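Local coordinates for COPII coat assembly protein SEC16 (PDB 3MZK) that helps initiate assembly of the COPII coat that forms transport vesicles at the endoplasmic reticulum, and takes part in cargo selection and autophagy, at residues Gln358-Ala363 / Asp380-Ser385; Thr81-Thr86 / Asp336-Tyr341; Gly351-Leu356 / Arg387-Lys392. One frame throughout, in Å; residues are numbered along the deposited sequence.

Contact 1. Residues Gln358-Ala363 / Asp380-Ser385; sequences QKIYHA and DYLSSS
Leu382 meets Lys359 and Ile360 between two successive helices, 356-368 and 372-387, which form an antiparallel helical hairpin in the alpha-solenoid of the Sec23-binding region of Sec16. The axes of the two short segments come within 10.8 Å of each other, and their directions differ by 158°.

Apolar packing dominates. Leu382 spreads its two methyls over different targets. CD2 lies against the aliphatic part of Lys359, 3.6 Å from its CD. CD1 lies 4.0 Å from Ile360 CG1 and also covers the backbone of Lys359. The side chains of Leu382 and Lys359 pass each other at a slant. Helix 394-409 packs on Ile360 through Leu399 and Val406.

The polar end of Lys359 behaves differently. Its chain is extended beyond CG, which carries NZ past Leu382 to the Tyr381 ring. Because NZ comes in at the edge, 4.2 Å from Tyr381 CE2, and not over a face, this is not a cation-pi contact. Its charge is paired by a salt bridge with Glu340 of helix 330-344.

No hydrogen bond crosses between the segments. Within 380-385, Tyr381 O accepts twice, from Ser385 N and from Ser384 OG, the latter at 2.7 Å and tilted 27° from the carbonyl plane.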
ATOM      1  N   GLN B 358      12.657 -32.010 -20.223  1.00 56.32           N
ATOM      2  CA  GLN B 358      12.513 -33.095 -19.260  1.00 43.02           C
ATOM      3  C   GLN B 358      11.336 -33.988 -19.619  1.00 51.18           C
ATOM      4  O   GLN B 358      11.389 -35.192 -19.406  1.00 56.18           O
ATOM      5  CB  GLN B 358      12.354 -32.554 -17.839  1.00 33.22           C
ATOM      6  CG  GLN B 358      12.475 -33.614 -16.755  1.00 34.81           C
ATOM      7  CD  GLN B 358      12.281 -33.046 -15.353  1.00 45.21           C
ATOM      8  OE1 GLN B 358      13.073 -33.309 -14.447  1.00 45.14           O
ATOM      9  NE2 GLN B 358      11.217 -32.271 -15.172  1.00 33.20           N
ATOM     10  N   LYS B 359      10.278 -33.397 -20.169  1.00 45.36           N
ATOM     11  CA  LYS B 359       9.107 -34.163 -20.590  1.00 43.68           C
ATOM     12  C   LYS B 359       9.431 -35.103 -21.752  1.00 51.46           C
ATOM     13  O   LYS B 359       8.970 -36.247 -21.784  1.00 39.71           O
ATOM     14  CB  LYS B 359       7.962 -33.233 -20.984  1.00 42.49           C
ATOM     15  CG  LYS B 359       7.364 -32.459 -19.829  1.00 54.54           C
ATOM     16  CD  LYS B 359       6.098 -31.748 -20.263  1.00 53.21           C
ATOM     17  CE  LYS B 359       5.556 -30.857 -19.169  1.00 60.36           C
ATOM     18  NZ  LYS B 359       4.416 -30.046 -19.676  1.00 78.57           N
ATOM     19  N   ILE B 360      10.215 -34.610 -22.708  1.00 46.70           N
ATOM     20  CA  ILE B 360      10.635 -35.420 -23.845  1.00 33.72           C
ATOM     21  C   ILE B 360      11.522 -36.552 -23.351  1.00 44.31           C
ATOM     22  O   ILE B 360      11.400 -37.698 -23.784  1.00 54.57           O
ATOM     23  CB  ILE B 360      11.399 -34.580 -24.883  1.00 43.19           C
ATOM     24  CG1 ILE B 360      10.524 -33.431 -25.388  1.00 42.82           C
ATOM     25  CG2 ILE B 360      11.862 -35.446 -26.048  1.00 44.10           C
ATOM     26  CD1 ILE B 360      11.219 -32.553 -26.401  1.00 43.06           C
ATOM     27  N   TYR B 361      12.416 -36.216 -22.432  1.00 41.92           N
ATOM     28  CA  TYR B 361      13.280 -37.197 -21.793  1.00 44.27           C
ATOM     29  C   TYR B 361      12.443 -38.238 -21.058  1.00 53.37           C
ATOM     30  O   TYR B 361      12.813 -39.412 -20.984  1.00 49.14           O
ATOM     31  CB  TYR B 361      14.228 -36.476 -20.838  1.00 36.77           C
ATOM     32  CG  TYR B 361      14.832 -37.322 -19.751  1.00 34.49           C
ATOM     33  CD1 TYR B 361      15.688 -38.370 -20.049  1.00 32.14           C
ATOM     34  CD2 TYR B 361      14.574 -37.045 -18.416  1.00 41.03           C
ATOM     35  CE1 TYR B 361      16.256 -39.128 -19.043  1.00 44.65           C
ATOM     36  CE2 TYR B 361      15.132 -37.798 -17.408  1.00 34.51           C
ATOM     37  CZ  TYR B 361      15.972 -38.834 -17.726  1.00 37.80           C
ATOM     38  OH  TYR B 361      16.525 -39.572 -16.716  1.00 44.58           O
ATOM     39  N   HIS B 362      11.310 -37.794 -20.521  1.00 50.67           N
ATOM     40  CA  HIS B 362      10.362 -38.676 -19.853  1.00 49.50           C
ATOM     41  C   HIS B 362       9.828 -39.682 -20.869  1.00 49.00           C
ATOM     42  O   HIS B 362       9.885 -40.888 -20.648  1.00 56.07           O
ATOM     43  CB  HIS B 362       9.224 -37.849 -19.240  1.00 52.80           C
ATOM     44  CG  HIS B 362       8.227 -38.649 -18.459  1.00 63.53           C
ATOM     45  ND1 HIS B 362       7.058 -38.105 -17.972  1.00 57.99           N
ATOM     46  CD2 HIS B 362       8.222 -39.951 -18.082  1.00 67.28           C
ATOM     47  CE1 HIS B 362       6.373 -39.037 -17.331  1.00 47.39           C
ATOM     48  NE2 HIS B 362       7.056 -40.165 -17.384  1.00 53.88           N
ATOM     49  N   ALA B 363       9.324 -39.175 -21.990  1.00 45.62           N
ATOM     50  CA  ALA B 363       8.836 -40.028 -23.074  1.00 48.85           C
ATOM     51  C   ALA B 363       9.900 -41.011 -23.546  1.00 46.34           C
ATOM     52  O   ALA B 363       9.603 -42.158 -23.855  1.00 60.20           O
ATOM     53  CB  ALA B 363       8.348 -39.184 -24.239  1.00 47.38           C
ATOM     54  N   ASP B 380       2.514 -37.018 -28.517  1.00 72.40           N
ATOM     55  CA  ASP B 380       1.366 -36.338 -29.105  1.00 79.54           C
ATOM     56  C   ASP B 380       1.033 -35.046 -28.364  1.00 70.04           C
ATOM     57  O   ASP B 380       0.954 -33.973 -28.971  1.00 63.17           O
ATOM     58  CB  ASP B 380       0.153 -37.266 -29.143  1.00 88.65           C
ATOM     59  CG  ASP B 380       0.208 -38.246 -30.301  1.00 99.23           C
ATOM     60  OD1 ASP B 380       1.249 -38.308 -30.991  1.00 99.07           O
ATOM     61  OD2 ASP B 380      -0.790 -38.962 -30.520  1.00 97.89           O
ATOM     62  N   TYR B 381       0.843 -35.149 -27.053  1.00 55.26           N
ATOM     63  CA  TYR B 381       0.562 -33.973 -26.247  1.00 58.62           C
ATOM     64  C   TYR B 381       1.663 -32.934 -26.404  1.00 62.11           C
ATOM     65  O   TYR B 381       1.389 -31.739 -26.536  1.00 71.83           O
ATOM     66  CB  TYR B 381       0.404 -34.345 -24.774  1.00 57.23           C
ATOM     67  CG  TYR B 381       0.406 -33.148 -23.850  1.00 61.91           C
ATOM     68  CD1 TYR B 381      -0.709 -32.323 -23.741  1.00 62.40           C
ATOM     69  CD2 TYR B 381       1.525 -32.839 -23.089  1.00 57.64           C
ATOM     70  CE1 TYR B 381      -0.704 -31.225 -22.899  1.00 61.96           C
ATOM     71  CE2 TYR B 381       1.540 -31.745 -22.244  1.00 56.31           C
ATOM     72  CZ  TYR B 381       0.422 -30.942 -22.154  1.00 75.24           C
ATOM     73  OH  TYR B 381       0.433 -29.853 -21.310  1.00 87.23           O
ATOM     74  N   LEU B 382       2.909 -33.396 -26.388  1.00 51.85           N
ATOM     75  CA  LEU B 382       4.051 -32.495 -26.459  1.00 53.73           C
ATOM     76  C   LEU B 382       4.125 -31.797 -27.807  1.00 68.47           C
ATOM     77  O   LEU B 382       4.607 -30.671 -27.900  1.00 65.48           O
ATOM     78  CB  LEU B 382       5.349 -33.245 -26.168  1.00 57.17           C
ATOM     79  CG  LEU B 382       5.539 -33.671 -24.711  1.00 60.86           C
ATOM     80  CD1 LEU B 382       6.737 -34.597 -24.560  1.00 50.97           C
ATOM     81  CD2 LEU B 382       5.680 -32.447 -23.819  1.00 54.60           C
ATOM     82  N   SER B 383       3.639 -32.466 -28.849  1.00 74.91           N
ATOM     83  CA  SER B 383       3.604 -31.869 -30.177  1.00 78.34           C
ATOM     84  C   SER B 383       2.794 -30.581 -30.163  1.00 73.79           C
ATOM     85  O   SER B 383       3.293 -29.517 -30.525  1.00 76.80           O
ATOM     86  CB  SER B 383       3.036 -32.849 -31.206  1.00 87.24           C
ATOM     87  OG  SER B 383       3.982 -33.857 -31.524  1.00 90.14           O
ATOM     88  N   SER B 384       1.542 -30.677 -29.734  1.00 76.28           N
ATOM     89  CA  SER B 384       0.686 -29.500 -29.649  1.00 88.22           C
ATOM     90  C   SER B 384       1.304 -28.471 -28.713  1.00 73.61           C
ATOM     91  O   SER B 384       1.226 -27.265 -28.950  1.00 71.13           O
ATOM     92  CB  SER B 384      -0.706 -29.885 -29.154  1.00100.81           C
ATOM     93  OG  SER B 384      -0.637 -30.476 -27.869  1.00101.13           O
ATOM     94  N   SER B 385       1.922 -28.965 -27.649  1.00 60.80           N
ATOM     95  CA  SER B 385       2.581 -28.110 -26.677  1.00 63.87           C
ATOM     96  C   SER B 385       3.690 -27.276 -27.329  1.00 73.31           C
ATOM     97  O   SER B 385       3.812 -26.079 -27.065  1.00 71.77           O
ATOM     98  CB  SER B 385       3.144 -28.964 -25.539  1.00 67.82           C
ATOM     99  OG  SER B 385       3.458 -28.183 -24.404  1.00 66.96           O
TER

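Contact 2. Residues Thr81-Thr86 / Asp336-Tyr341; sequences TKWMET and DEIYEY
Ile338 reaches out from helix 330-344 to Met84 and Trp83 of helix 77-94. It has the most surface buried here, and a single methyl, CD1, does the touching. CG1 lies anti to the carbonyl carbon (chi1 -68°) and CD1 extends beyond it, so the long branch is the one that points across the gap. The backbones stay well apart: the nearest CA pair, Met84 CA and Ile338 CA, is 10.0 Å apart. Side-chain length alone spans the distance.

Met84 is the main partner. It meets Ile338 tip to tip. Its chain bends at chi2 and again at chi3 (63°), and this turns the thioether end so that two atoms face the same methyl. Met84 SD is 3.9 Å from Ile338 CD1, and Met84 CE is equally far from it. Leu110 of helix 101-111 packs against Met84 as well.

Trp83 adds a smaller patch. The six-membered ring of its indole offers CZ3, which lies 4.3 Å from Ile338 CD1, and the methyl comes to the ring obliquely. The polar atom of this side chain is used in another direction: Trp83 NE1 hydrogen-bonds to Ser65. Pro67 also lies against Trp83.

All three residues are buried, and no hydrogen bond or charge pair joins the segments. The contact is purely apolar, made by a methyl, a thioether and an aromatic ring.

The contact joins an early helix of the chain to one some 250 residues later. Such return packing fits the ACE1 (ancestral coatomer element) fold of Sec16, in which the helical chain doubles back on itself.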
ATOM      1  N   THR B  81      -4.795 -37.734  -7.735  1.00 73.28           N
ATOM      2  CA  THR B  81      -4.852 -37.663  -6.279  1.00 76.39           C
ATOM      3  C   THR B  81      -4.731 -39.047  -5.650  1.00 79.38           C
ATOM      4  O   THR B  81      -4.064 -39.216  -4.631  1.00 82.37           O
ATOM      5  CB  THR B  81      -6.146 -36.992  -5.769  1.00 84.79           C
ATOM      6  OG1 THR B  81      -6.491 -35.886  -6.612  1.00 95.67           O
ATOM      7  CG2 THR B  81      -5.949 -36.491  -4.343  1.00 68.73           C
ATOM      8  N   LYS B  82      -5.381 -40.031  -6.262  1.00 85.46           N
ATOM      9  CA  LYS B  82      -5.310 -41.405  -5.781  1.00 92.89           C
ATOM     10  C   LYS B  82      -3.919 -41.991  -6.022  1.00 90.26           C
ATOM     11  O   LYS B  82      -3.370 -42.685  -5.164  1.00 93.56           O
ATOM     12  CB  LYS B  82      -6.375 -42.271  -6.460  1.00 96.86           C
ATOM     13  CG  LYS B  82      -6.526 -43.655  -5.849  1.00111.56           C
ATOM     14  CD  LYS B  82      -7.309 -44.588  -6.762  1.00131.53           C
ATOM     15  CE  LYS B  82      -8.714 -44.067  -7.034  1.00142.86           C
ATOM     16  NZ  LYS B  82      -9.459 -44.941  -7.987  1.00147.07           N
ATOM     17  N   TRP B  83      -3.352 -41.705  -7.190  1.00 75.21           N
ATOM     18  CA  TRP B  83      -2.028 -42.205  -7.537  1.00 77.54           C
ATOM     19  C   TRP B  83      -0.964 -41.724  -6.556  1.00 67.62           C
ATOM     20  O   TRP B  83      -0.053 -42.470  -6.205  1.00 68.71           O
ATOM     21  CB  TRP B  83      -1.655 -41.801  -8.964  1.00 85.44           C
ATOM     22  CG  TRP B  83      -0.282 -42.247  -9.370  1.00 76.69           C
ATOM     23  CD1 TRP B  83       0.050 -43.414  -9.992  1.00 74.50           C
ATOM     24  CD2 TRP B  83       0.942 -41.532  -9.176  1.00 71.52           C
ATOM     25  NE1 TRP B  83       1.406 -43.469 -10.199  1.00 74.31           N
ATOM     26  CE2 TRP B  83       1.976 -42.326  -9.708  1.00 66.47           C
ATOM     27  CE3 TRP B  83       1.263 -40.296  -8.607  1.00 65.57           C
ATOM     28  CZ2 TRP B  83       3.309 -41.924  -9.686  1.00 55.27           C
ATOM     29  CZ3 TRP B  83       2.586 -39.900  -8.587  1.00 63.92           C
ATOM     30  CH2 TRP B  83       3.594 -40.712  -9.124  1.00 54.69           C
ATOM     31  N   MET B  84      -1.083 -40.476  -6.116  1.00 65.91           N
ATOM     32  CA  MET B  84      -0.159 -39.933  -5.122  1.00 72.37           C
ATOM     33  C   MET B  84      -0.287 -40.651  -3.784  1.00 74.00           C
ATOM     34  O   MET B  84       0.716 -40.999  -3.163  1.00 78.56           O
ATOM     35  CB  MET B  84      -0.361 -38.426  -4.941  1.00 56.69           C
ATOM     36  CG  MET B  84      -0.131 -37.620  -6.205  1.00 64.97           C
ATOM     37  SD  MET B  84       0.491 -35.958  -5.891  1.00 84.33           S
ATOM     38  CE  MET B  84       2.063 -36.318  -5.114  1.00 50.08           C
ATOM     39  N   GLU B  85      -1.521 -40.868  -3.339  1.00 71.47           N
ATOM     40  CA  GLU B  85      -1.756 -41.645  -2.128  1.00 82.71           C
ATOM     41  C   GLU B  85      -1.030 -42.982  -2.226  1.00 83.33           C
ATOM     42  O   GLU B  85      -0.169 -43.304  -1.404  1.00 84.40           O
ATOM     43  CB  GLU B  85      -3.249 -41.908  -1.929  1.00 93.87           C
ATOM     44  CG  GLU B  85      -4.077 -40.734  -1.448  1.00102.44           C
ATOM     45  CD  GLU B  85      -5.548 -41.097  -1.308  1.00104.93           C
ATOM     46  OE1 GLU B  85      -5.910 -42.250  -1.636  1.00 94.10           O
ATOM     47  OE2 GLU B  85      -6.341 -40.235  -0.874  1.00110.20           O
ATOM     48  N   THR B  86      -1.384 -43.751  -3.250  1.00 71.30           N
ATOM     49  CA  THR B  86      -0.810 -45.071  -3.463  1.00 72.89           C
ATOM     50  C   THR B  86       0.705 -45.041  -3.436  1.00 74.17           C
ATOM     51  O   THR B  86       1.337 -45.739  -2.644  1.00 80.14           O
ATOM     52  CB  THR B  86      -1.248 -45.647  -4.812  1.00 77.85           C
ATOM     53  OG1 THR B  86      -2.678 -45.625  -4.902  1.00 81.05           O
ATOM     54  CG2 THR B  86      -0.751 -47.073  -4.963  1.00 73.86           C
ATOM     55  N   ASP B 336       8.169 -32.347 -10.974  1.00 40.15           N
ATOM     56  CA  ASP B 336       8.122 -31.190 -11.854  1.00 42.01           C
ATOM     57  C   ASP B 336       6.810 -31.084 -12.620  1.00 57.14           C
ATOM     58  O   ASP B 336       6.248 -29.995 -12.741  1.00 65.99           O
ATOM     59  CB  ASP B 336       9.308 -31.172 -12.812  1.00 45.03           C
ATOM     60  CG  ASP B 336      10.588 -30.723 -12.138  1.00 59.36           C
ATOM     61  OD1 ASP B 336      10.490 -30.091 -11.066  1.00 48.50           O
ATOM     62  OD2 ASP B 336      11.685 -30.996 -12.676  1.00 57.50           O
ATOM     63  N   GLU B 337       6.305 -32.205 -13.124  1.00 51.86           N
ATOM     64  CA  GLU B 337       5.053 -32.164 -13.877  1.00 58.43           C
ATOM     65  C   GLU B 337       3.842 -31.913 -12.980  1.00 52.11           C
ATOM     66  O   GLU B 337       2.910 -31.206 -13.363  1.00 53.26           O
ATOM     67  CB  GLU B 337       4.850 -33.427 -14.712  1.00 54.10           C
ATOM     68  CG  GLU B 337       3.597 -33.360 -15.565  1.00 63.98           C
ATOM     69  CD  GLU B 337       3.560 -34.418 -16.643  1.00 70.25           C
ATOM     70  OE1 GLU B 337       4.565 -35.141 -16.807  1.00 61.93           O
ATOM     71  OE2 GLU B 337       2.521 -34.519 -17.330  1.00 73.82           O
ATOM     72  N   ILE B 338       3.863 -32.492 -11.785  1.00 49.09           N
ATOM     73  CA  ILE B 338       2.815 -32.248 -10.798  1.00 54.35           C
ATOM     74  C   ILE B 338       2.800 -30.782 -10.359  1.00 58.92           C
ATOM     75  O   ILE B 338       1.740 -30.148 -10.295  1.00 57.74           O
ATOM     76  CB  ILE B 338       2.990 -33.155  -9.569  1.00 52.87           C
ATOM     77  CG1 ILE B 338       2.726 -34.613  -9.962  1.00 48.56           C
ATOM     78  CG2 ILE B 338       2.067 -32.709  -8.436  1.00 43.74           C
ATOM     79  CD1 ILE B 338       2.984 -35.617  -8.860  1.00 41.37           C
ATOM     80  N   TYR B 339       3.982 -30.250 -10.066  1.00 52.49           N
ATOM     81  CA  TYR B 339       4.126 -28.849  -9.695  1.00 47.73           C
ATOM     82  C   TYR B 339       3.583 -27.960 -10.808  1.00 53.52           C
ATOM     83  O   TYR B 339       2.979 -26.923 -10.543  1.00 61.43           O
ATOM     84  CB  TYR B 339       5.595 -28.531  -9.418  1.00 50.37           C
ATOM     85  CG  TYR B 339       5.852 -27.186  -8.784  1.00 51.44           C
ATOM     86  CD1 TYR B 339       5.216 -26.819  -7.601  1.00 56.18           C
ATOM     87  CD2 TYR B 339       6.757 -26.291  -9.350  1.00 42.55           C
ATOM     88  CE1 TYR B 339       5.457 -25.585  -7.006  1.00 35.69           C
ATOM     89  CE2 TYR B 339       7.007 -25.056  -8.763  1.00 46.62           C
ATOM     90  CZ  TYR B 339       6.353 -24.711  -7.591  1.00 48.22           C
ATOM     91  OH  TYR B 339       6.593 -23.490  -7.004  1.00 53.43           O
ATOM     92  N   GLU B 340       3.784 -28.374 -12.054  1.00 53.49           N
ATOM     93  CA  GLU B 340       3.268 -27.613 -13.188  1.00 60.36           C
ATOM     94  C   GLU B 340       1.747 -27.662 -13.222  1.00 72.51           C
ATOM     95  O   GLU B 340       1.084 -26.640 -13.420  1.00 78.60           O
ATOM     96  CB  GLU B 340       3.830 -28.152 -14.500  1.00 58.44           C
ATOM     97  CG  GLU B 340       3.383 -27.377 -15.725  1.00 49.26           C
ATOM     98  CD  GLU B 340       3.833 -28.031 -17.015  1.00 70.90           C
ATOM     99  OE1 GLU B 340       3.649 -29.260 -17.149  1.00 73.15           O
ATOM    100  OE2 GLU B 340       4.376 -27.324 -17.892  1.00 75.79           O
ATOM    101  N   TYR B 341       1.198 -28.857 -13.031  1.00 65.16           N
ATOM    102  CA  TYR B 341      -0.247 -29.032 -13.012  1.00 59.90           C
ATOM    103  C   TYR B 341      -0.889 -28.109 -11.982  1.00 66.46           C
ATOM    104  O   TYR B 341      -1.936 -27.522 -12.237  1.00 60.83           O
ATOM    105  CB  TYR B 341      -0.610 -30.487 -12.723  1.00 55.50           C
ATOM    106  CG  TYR B 341      -2.093 -30.772 -12.770  1.00 60.54           C
ATOM    107  CD1 TYR B 341      -2.782 -30.750 -13.975  1.00 65.93           C
ATOM    108  CD2 TYR B 341      -2.805 -31.067 -11.610  1.00 51.07           C
ATOM    109  CE1 TYR B 341      -4.139 -31.009 -14.027  1.00 63.72           C
ATOM    110  CE2 TYR B 341      -4.163 -31.333 -11.652  1.00 53.62           C
ATOM    111  CZ  TYR B 341      -4.823 -31.302 -12.865  1.00 65.71           C
ATOM    112  OH  TYR B 341      -6.172 -31.562 -12.919  1.00 73.41           O
TER

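Contact 3. Residues Gly351-Leu356 / Arg387-Lys392; sequences GFSSIL and RKLPKK
Ser353 and Leu389 mark the nearest backbone approach, with their CA atoms 9.3 Å apart, between a 3-10 turn (353-355) that leads into helix 356-368 and the irregular link 387-392 that follows helix 372-387. At this spacing the two segments meet through side chains alone. The contact lies at the open end of the antiparallel hairpin made by those two helices, in the helical solenoid.

Leu389 carries the second segment's share. Its CB points toward the turn, and its two methyls go to different residues. CD1 faces Leu356 CD1 at 3.9 Å, and the two leucines meet tip to tip. In both, CG lies anti to the carbonyl carbon (chi1 -79° in Leu356, -81° in Leu389), which helps bring the CD1 methyls together. CD2 of Leu389 lies 4.4 Å from Ser353 OG. That is a loose touch between a methyl and a hydroxyl, at the exposed margin of the contact.

Leu356 is the buried member. It also packs on Leu382 and Ser385 of helix 372-387 and on Leu399 of helix 394-409, so Leu389 is laid onto a leucine that already belongs to a helical core. Leu389 in turn touches Thr396 of helix 394-409.

The turn is held by its own backbone. Leu356 N bonds to Ser353 O at 3.0 Å, and Ile355 N to Phe352 O at 3.3 Å.

No hydrogen bond or salt bridge crosses between the segments, so the contact rests on dispersion and on shielding leucine methyls from water. It sets little directional demand on the link 387-392.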
ATOM      1  N   GLY B 351       2.463 -22.601 -18.611  1.00 73.84           N
ATOM      2  CA  GLY B 351       3.344 -23.747 -18.446  1.00 58.49           C
ATOM      3  C   GLY B 351       4.812 -23.373 -18.358  1.00 59.39           C
ATOM      4  O   GLY B 351       5.204 -22.281 -18.769  1.00 73.29           O
ATOM      5  N   PHE B 352       5.628 -24.280 -17.820  1.00 52.84           N
ATOM      6  CA  PHE B 352       7.069 -24.054 -17.726  1.00 53.18           C
ATOM      7  C   PHE B 352       7.810 -24.595 -18.952  1.00 61.25           C
ATOM      8  O   PHE B 352       7.985 -25.805 -19.104  1.00 67.64           O
ATOM      9  CB  PHE B 352       7.652 -24.700 -16.463  1.00 57.55           C
ATOM     10  CG  PHE B 352       6.974 -24.288 -15.192  1.00 54.89           C
ATOM     11  CD1 PHE B 352       7.046 -22.981 -14.744  1.00 54.47           C
ATOM     12  CD2 PHE B 352       6.281 -25.216 -14.428  1.00 63.93           C
ATOM     13  CE1 PHE B 352       6.419 -22.598 -13.561  1.00 62.45           C
ATOM     14  CE2 PHE B 352       5.656 -24.842 -13.244  1.00 64.23           C
ATOM     15  CZ  PHE B 352       5.726 -23.528 -12.812  1.00 52.93           C
ATOM     16  N   SER B 353       8.244 -23.695 -19.823  1.00 58.50           N
ATOM     17  CA  SER B 353       9.052 -24.072 -20.972  1.00 64.83           C
ATOM     18  C   SER B 353      10.317 -24.800 -20.535  1.00 66.84           C
ATOM     19  O   SER B 353      10.768 -25.735 -21.198  1.00 71.22           O
ATOM     20  CB  SER B 353       9.430 -22.830 -21.775  1.00 65.78           C
ATOM     21  OG  SER B 353       8.275 -22.181 -22.264  1.00101.61           O
ATOM     22  N   SER B 354      10.888 -24.370 -19.416  1.00 46.49           N
ATOM     23  CA  SER B 354      12.177 -24.890 -18.978  1.00 54.34           C
ATOM     24  C   SER B 354      12.170 -26.401 -18.749  1.00 56.72           C
ATOM     25  O   SER B 354      13.228 -27.026 -18.720  1.00 60.19           O
ATOM     26  CB  SER B 354      12.652 -24.168 -17.715  1.00 61.47           C
ATOM     27  OG  SER B 354      11.773 -24.415 -16.635  1.00 78.71           O
ATOM     28  N   ILE B 355      10.987 -26.987 -18.589  1.00 40.16           N
ATOM     29  CA  ILE B 355      10.898 -28.415 -18.308  1.00 46.74           C
ATOM     30  C   ILE B 355      10.429 -29.257 -19.497  1.00 55.92           C
ATOM     31  O   ILE B 355      10.326 -30.480 -19.391  1.00 66.75           O
ATOM     32  CB  ILE B 355      10.004 -28.724 -17.082  1.00 41.38           C
ATOM     33  CG1 ILE B 355       8.527 -28.544 -17.429  1.00 42.52           C
ATOM     34  CG2 ILE B 355      10.407 -27.871 -15.898  1.00 57.12           C
ATOM     35  CD1 ILE B 355       7.602 -29.253 -16.480  1.00 38.52           C
ATOM     36  N   LEU B 356      10.147 -28.616 -20.626  1.00 46.33           N
ATOM     37  CA  LEU B 356       9.773 -29.355 -21.831  1.00 46.24           C
ATOM     38  C   LEU B 356      10.813 -30.414 -22.207  1.00 52.11           C
ATOM     39  O   LEU B 356      10.460 -31.552 -22.520  1.00 52.19           O
ATOM     40  CB  LEU B 356       9.513 -28.406 -23.002  1.00 45.25           C
ATOM     41  CG  LEU B 356       8.139 -27.732 -22.976  1.00 52.05           C
ATOM     42  CD1 LEU B 356       8.095 -26.508 -23.881  1.00 47.38           C
ATOM     43  CD2 LEU B 356       7.062 -28.734 -23.359  1.00 47.08           C
ATOM     44  N   ARG B 387       4.185 -26.850 -30.786  1.00 75.24           N
ATOM     45  CA  ARG B 387       3.680 -26.095 -31.930  1.00 80.14           C
ATOM     46  C   ARG B 387       3.045 -24.777 -31.497  1.00 80.32           C
ATOM     47  O   ARG B 387       2.822 -23.889 -32.319  1.00 83.54           O
ATOM     48  CB  ARG B 387       2.699 -26.932 -32.759  1.00 86.06           C
ATOM     49  CG  ARG B 387       3.386 -27.937 -33.685  1.00103.85           C
ATOM     50  CD  ARG B 387       2.398 -28.681 -34.575  1.00114.13           C
ATOM     51  NE  ARG B 387       1.644 -29.699 -33.847  1.00127.61           N
ATOM     52  CZ  ARG B 387       0.458 -29.494 -33.283  1.00132.92           C
ATOM     53  NH1 ARG B 387      -0.119 -28.302 -33.361  1.00131.73           N
ATOM     54  NH2 ARG B 387      -0.154 -30.481 -32.641  1.00132.89           N
ATOM     55  N   LYS B 388       2.767 -24.653 -30.203  1.00 78.70           N
ATOM     56  CA  LYS B 388       2.233 -23.415 -29.647  1.00 82.18           C
ATOM     57  C   LYS B 388       3.367 -22.516 -29.163  1.00 93.36           C
ATOM     58  O   LYS B 388       3.185 -21.702 -28.260  1.00 96.36           O
ATOM     59  CB  LYS B 388       1.265 -23.706 -28.495  1.00 72.68           C
ATOM     60  N   LEU B 389       4.543 -22.675 -29.758  1.00 92.30           N
ATOM     61  CA  LEU B 389       5.702 -21.864 -29.397  1.00 90.88           C
ATOM     62  C   LEU B 389       6.202 -21.075 -30.603  1.00 91.13           C
ATOM     63  O   LEU B 389       5.893 -21.421 -31.742  1.00101.68           O
ATOM     64  CB  LEU B 389       6.826 -22.751 -28.854  1.00 90.07           C
ATOM     65  CG  LEU B 389       6.753 -23.205 -27.392  1.00 83.68           C
ATOM     66  CD1 LEU B 389       7.715 -24.360 -27.126  1.00 77.06           C
ATOM     67  CD2 LEU B 389       7.046 -22.043 -26.464  1.00 79.84           C
ATOM     68  N   PRO B 390       6.975 -20.006 -30.355  1.00 79.94           N
ATOM     69  CA  PRO B 390       7.583 -19.239 -31.448  1.00 72.72           C
ATOM     70  C   PRO B 390       8.392 -20.156 -32.361  1.00 69.04           C
ATOM     71  O   PRO B 390       9.400 -20.724 -31.938  1.00 61.46           O
ATOM     72  CB  PRO B 390       8.511 -18.266 -30.717  1.00 64.13           C
ATOM     73  CG  PRO B 390       7.902 -18.110 -29.367  1.00 63.57           C
ATOM     74  CD  PRO B 390       7.293 -19.439 -29.032  1.00 73.33           C
ATOM     75  N   LYS B 391       7.948 -20.297 -33.603  1.00 65.63           N
ATOM     76  CA  LYS B 391       8.536 -21.271 -34.515  1.00 65.14           C
ATOM     77  C   LYS B 391      10.017 -21.029 -34.803  1.00 75.57           C
ATOM     78  O   LYS B 391      10.709 -21.919 -35.283  1.00 73.44           O
ATOM     79  CB  LYS B 391       7.749 -21.318 -35.828  1.00 50.60           C
ATOM     80  N   LYS B 392      10.502 -19.828 -34.498  1.00 89.81           N
ATOM     81  CA  LYS B 392      11.857 -19.434 -34.878  1.00 77.81           C
ATOM     82  C   LYS B 392      12.852 -19.421 -33.717  1.00 70.02           C
ATOM     83  O   LYS B 392      14.045 -19.218 -33.927  1.00 71.31           O
ATOM     84  CB  LYS B 392      11.836 -18.064 -35.561  1.00 82.85           C
TER

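From the N terminus, contact 2 opens first, at 81-86, and closes a loop of about 250 residues at 336-341. Contact 3 then opens at 351-356. Contact 1 opens at 358-363 and closes at 380-385, before contact 3 closes at 387-392. Contact 1 therefore lies within the span of contact 3, while contact 2 precedes both and crosses neither. Contact 2 ties helix 77-94 to helix 330-344. Contact 1 pairs the next two helices, and contact 3 joins the turn before that pair to the link after it. Helix 330-344 bridges the groups: Asp336 and Glu340 probably hydrogen-bond to Gln358 and to the backbone N of Phe352.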